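PDB 6L4U: fucoxanthin chlorophyll a/c-binding protein Lhcq11, which probably harvests light for photosynthesis, binding chlorophylls a and c1 and carotenoids such as fucoxanthin and passing their excitation energy on. Local coordinates for residues Y[100-105]-Y[220-225]. Residues are numbered along the deposited sequence; the frame is centred on the assembly and turned at random.
Sequences VKHGRI and LAMIGV. With KC1 (Chlorophyll c1), chain B.
M222 of helix 208-230 meets G103 and H102 of helix 89-115 in the buried middle of this chlorophyll a/b-binding-type fold, where G103 CA and M222 CA are 6.1 Å apart, the nearest CA pair of the two segments. Across the two segments the contact is van der Waals, with no hydrogen bond. M222 SD lies 3.6 Å from G103 CA, where glycine has no side chain to hold the sulfur off. The chain bends about the CG–SD bond (chi3 48°), which swings the methyl toward the histidine, and M222 CE rests 3.7 Å from H102 CB, approaching the ring obliquely.

H102 is also a pigment-binding residue. The methyl CMD of chlorophyll c1 sits over the centre of one imidazole face, 3.3 Å above its plane. H102 NE2 ligates the magnesium of a chlorophyll a, while ND1 is hydrogen-bonded to S98 O one helical turn earlier, which fixes the ring's rotation and would favour the tautomer with NE2 unprotonated for the metal. With an alanine in place of H102, the magnesium is likely to lose its protein ligand, and the c1 methyl and M222 CE the surface they pack on.

The same chlorophyll c1 is held by neighbours along the helix: K101 NZ donates to ester oxygen O2D (2.9 Å), with a weak second bond to E162, and I105 CD1 touches the macrocycle at CHD (3.6 Å).

The diadinoxanthin-type carotenoid DD6 also touches H102, I105, M222 and V225. The segments thus meet through the methionine and through pigments that touch both, bringing chlorophylls a and c1 and a carotenoid together around one histidine.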
loop_
_atom_site.group_PDB
_atom_site.type_symbol
_atom_site.label_atom_id
_atom_site.label_comp_id
_atom_site.label_asym_id
_atom_site.label_seq_id
_atom_site.Cartn_x
_atom_site.Cartn_y
_atom_site.Cartn_z
ATOM N N VAL Y 100 55.294 2.275 49.683
ATOM C CA VAL Y 100 55.165 1.853 51.073
ATOM C C VAL Y 100 53.998 0.887 51.244
ATOM O O VAL Y 100 54.021 0.044 52.144
ATOM C CB VAL Y 100 55.050 3.073 52.012
ATOM C CG1 VAL Y 100 56.268 3.960 51.865
ATOM C CG2 VAL Y 100 53.788 3.871 51.749
ATOM N N LYS Y 101 52.982 0.956 50.382
ATOM C CA LYS Y 101 51.909 -0.026 50.478
ATOM C C LYS Y 101 52.344 -1.366 49.904
ATOM O O LYS Y 101 51.908 -2.419 50.380
ATOM C CB LYS Y 101 50.652 0.477 49.773
ATOM C CG LYS Y 101 49.403 -0.285 50.173
ATOM C CD LYS Y 101 48.217 0.096 49.324
ATOM C CE LYS Y 101 47.151 0.774 50.157
ATOM N NZ LYS Y 101 45.839 0.774 49.463
ATOM N N HIS Y 102 53.199 -1.343 48.881
ATOM C CA HIS Y 102 53.813 -2.575 48.407
ATOM C C HIS Y 102 54.783 -3.136 49.434
ATOM O O HIS Y 102 54.906 -4.358 49.567
ATOM C CB HIS Y 102 54.550 -2.331 47.094
ATOM C CG HIS Y 102 53.696 -2.469 45.875
ATOM N ND1 HIS Y 102 52.983 -1.418 45.344
ATOM C CD2 HIS Y 102 53.463 -3.528 45.066
ATOM C CE1 HIS Y 102 52.339 -1.825 44.266
ATOM N NE2 HIS Y 102 52.609 -3.104 44.079
ATOM N N GLY Y 103 55.476 -2.260 50.165
ATOM C CA GLY Y 103 56.481 -2.727 51.106
ATOM C C GLY Y 103 55.878 -3.322 52.361
ATOM O O GLY Y 103 56.261 -4.414 52.786
ATOM N N ARG Y 104 54.912 -2.620 52.960
ATOM C CA ARG Y 104 54.333 -3.055 54.226
ATOM C C ARG Y 104 53.474 -4.303 54.075
ATOM O O ARG Y 104 53.254 -5.010 55.062
ATOM C CB ARG Y 104 53.522 -1.913 54.840
ATOM C CG ARG Y 104 54.382 -0.725 55.242
ATOM C CD ARG Y 104 53.574 0.398 55.856
ATOM N NE ARG Y 104 52.747 1.129 54.909
ATOM C CZ ARG Y 104 52.216 2.321 55.163
ATOM N NH1 ARG Y 104 52.436 2.908 56.330
ATOM N NH2 ARG Y 104 51.471 2.929 54.252
ATOM N N ILE Y 105 52.998 -4.597 52.868
ATOM C CA ILE Y 105 52.317 -5.864 52.637
ATOM C C ILE Y 105 53.328 -6.988 52.459
ATOM O O ILE Y 105 53.182 -8.067 53.044
ATOM C CB ILE Y 105 51.366 -5.731 51.432
ATOM C CG1 ILE Y 105 50.181 -4.844 51.815
ATOM C CG2 ILE Y 105 50.878 -7.095 50.957
ATOM C CD1 ILE Y 105 49.145 -4.693 50.737
ATOM N N LEU Y 220 63.485 -4.509 50.767
ATOM C CA LEU Y 220 64.147 -5.807 50.769
ATOM C C LEU Y 220 63.133 -6.938 50.914
ATOM O O LEU Y 220 63.398 -8.073 50.507
ATOM C CB LEU Y 220 65.192 -5.841 51.884
ATOM C CG LEU Y 220 66.305 -6.889 51.839
ATOM C CD1 LEU Y 220 67.615 -6.263 52.271
ATOM C CD2 LEU Y 220 65.978 -8.051 52.744
ATOM N N ALA Y 221 61.959 -6.644 51.474
ATOM C CA ALA Y 221 60.926 -7.667 51.574
ATOM C C ALA Y 221 60.287 -7.961 50.227
ATOM O O ALA Y 221 59.933 -9.113 49.955
ATOM C CB ALA Y 221 59.856 -7.240 52.569
ATOM N N MET Y 222 60.123 -6.940 49.382
ATOM C CA MET Y 222 59.489 -7.150 48.085
ATOM C C MET Y 222 60.384 -7.964 47.161
ATOM O O MET Y 222 59.897 -8.812 46.408
ATOM C CB MET Y 222 59.116 -5.806 47.460
ATOM C CG MET Y 222 58.351 -4.915 48.420
ATOM S SD MET Y 222 58.418 -3.146 48.095
ATOM C CE MET Y 222 58.043 -3.111 46.362
ATOM N N ILE Y 223 61.700 -7.751 47.229
ATOM C CA ILE Y 223 62.602 -8.639 46.503
ATOM C C ILE Y 223 62.773 -9.957 47.252
ATOM O O ILE Y 223 63.208 -10.957 46.670
ATOM C CB ILE Y 223 63.955 -7.953 46.237
ATOM C CG1 ILE Y 223 64.673 -7.645 47.546
ATOM C CG2 ILE Y 223 63.754 -6.677 45.445
ATOM C CD1 ILE Y 223 66.087 -7.182 47.369
ATOM N N GLY Y 224 62.438 -9.986 48.544
ATOM C CA GLY Y 224 62.412 -11.251 49.258
ATOM C C GLY Y 224 61.174 -12.067 48.941
ATOM O O GLY Y 224 61.244 -13.292 48.806
ATOM N N VAL Y 225 60.022 -11.401 48.823
ATOM C CA VAL Y 225 58.793 -12.077 48.422
ATOM C C VAL Y 225 58.832 -12.511 46.962
ATOM O O VAL Y 225 58.480 -13.660 46.656
ATOM C CB VAL Y 225 57.583 -11.170 48.709
ATOM C CG1 VAL Y 225 56.342 -11.675 48.018
ATOM C CG2 VAL Y 225 57.325 -11.116 50.200
HETATM N NB KC1 B . 42.424 -3.003 47.591
HETATM N ND KC1 B . 46.415 -2.724 46.878
HETATM C C1A KC1 B . 44.961 -0.023 46.003
HETATM C C1B KC1 B . 41.471 -2.202 47.129
HETATM C C1C KC1 B . 43.983 -5.499 48.421
HETATM C C1D KC1 B . 47.571 -3.551 47.051
HETATM C C2A KC1 B . 44.342 1.293 45.570
HETATM C C2B KC1 B . 40.109 -2.786 47.067
HETATM C C2C KC1 B . 44.546 -6.692 49.096
HETATM C C2D KC1 B . 48.860 -2.951 46.646
HETATM C C3A KC1 B . 42.875 1.079 45.867
HETATM C C3B KC1 B . 40.337 -4.139 47.620
HETATM C C3C KC1 B . 45.991 -6.571 48.836
HETATM C C3D KC1 B . 48.384 -1.617 46.189
HETATM C C4A KC1 B . 42.930 -0.328 46.343
HETATM C C4B KC1 B . 41.806 -4.149 47.909
HETATM C C4C KC1 B . 46.069 -5.318 48.039
HETATM C C4D KC1 B . 47.006 -1.582 46.352
HETATM C CAA KC1 B . 44.482 1.583 44.059
HETATM C CAB KC1 B . 39.314 -5.202 47.815
HETATM C CAC KC1 B . 47.102 -7.493 49.270
HETATM C CAD KC1 B . 48.806 -0.316 45.619
HETATM C CBA KC1 B . 43.423 1.047 43.089
HETATM C CBB KC1 B . 39.495 -6.474 47.510
HETATM C CBC KC1 B . 47.302 -8.487 48.148
HETATM C CBD KC1 B . 47.610 0.531 45.439
HETATM C CED KC1 B . 46.642 3.626 47.359
HETATM C CGA KC1 B . 43.635 -0.384 42.660
HETATM C CGD KC1 B . 47.814 1.841 46.133
HETATM C CHA KC1 B . 46.450 -0.282 45.932
HETATM C CHB KC1 B . 41.744 -0.848 46.646
HETATM C CHC KC1 B . 42.527 -5.297 48.481
HETATM C CHD KC1 B . 47.414 -4.896 47.600
HETATM C CMA KC1 B . 42.470 1.961 47.041
HETATM C CMB KC1 B . 38.830 -2.163 46.579
HETATM C CMC KC1 B . 43.817 -7.763 49.860
HETATM C CMD KC1 B . 50.291 -3.395 46.636
HETATM N NA KC1 B . 44.127 -0.916 46.409
HETATM N NC KC1 B . 44.882 -4.699 47.815
HETATM O O1A KC1 B . 43.367 -1.305 43.409
HETATM O O1D KC1 B . 48.697 2.599 45.776
HETATM O O2A KC1 B . 44.123 -0.682 41.324
HETATM O O2D KC1 B . 46.962 2.252 47.224
HETATM O OBD KC1 B . 50.010 0.016 45.334
HETATM MG MG KC1 B . 44.437 -2.738 47.355
#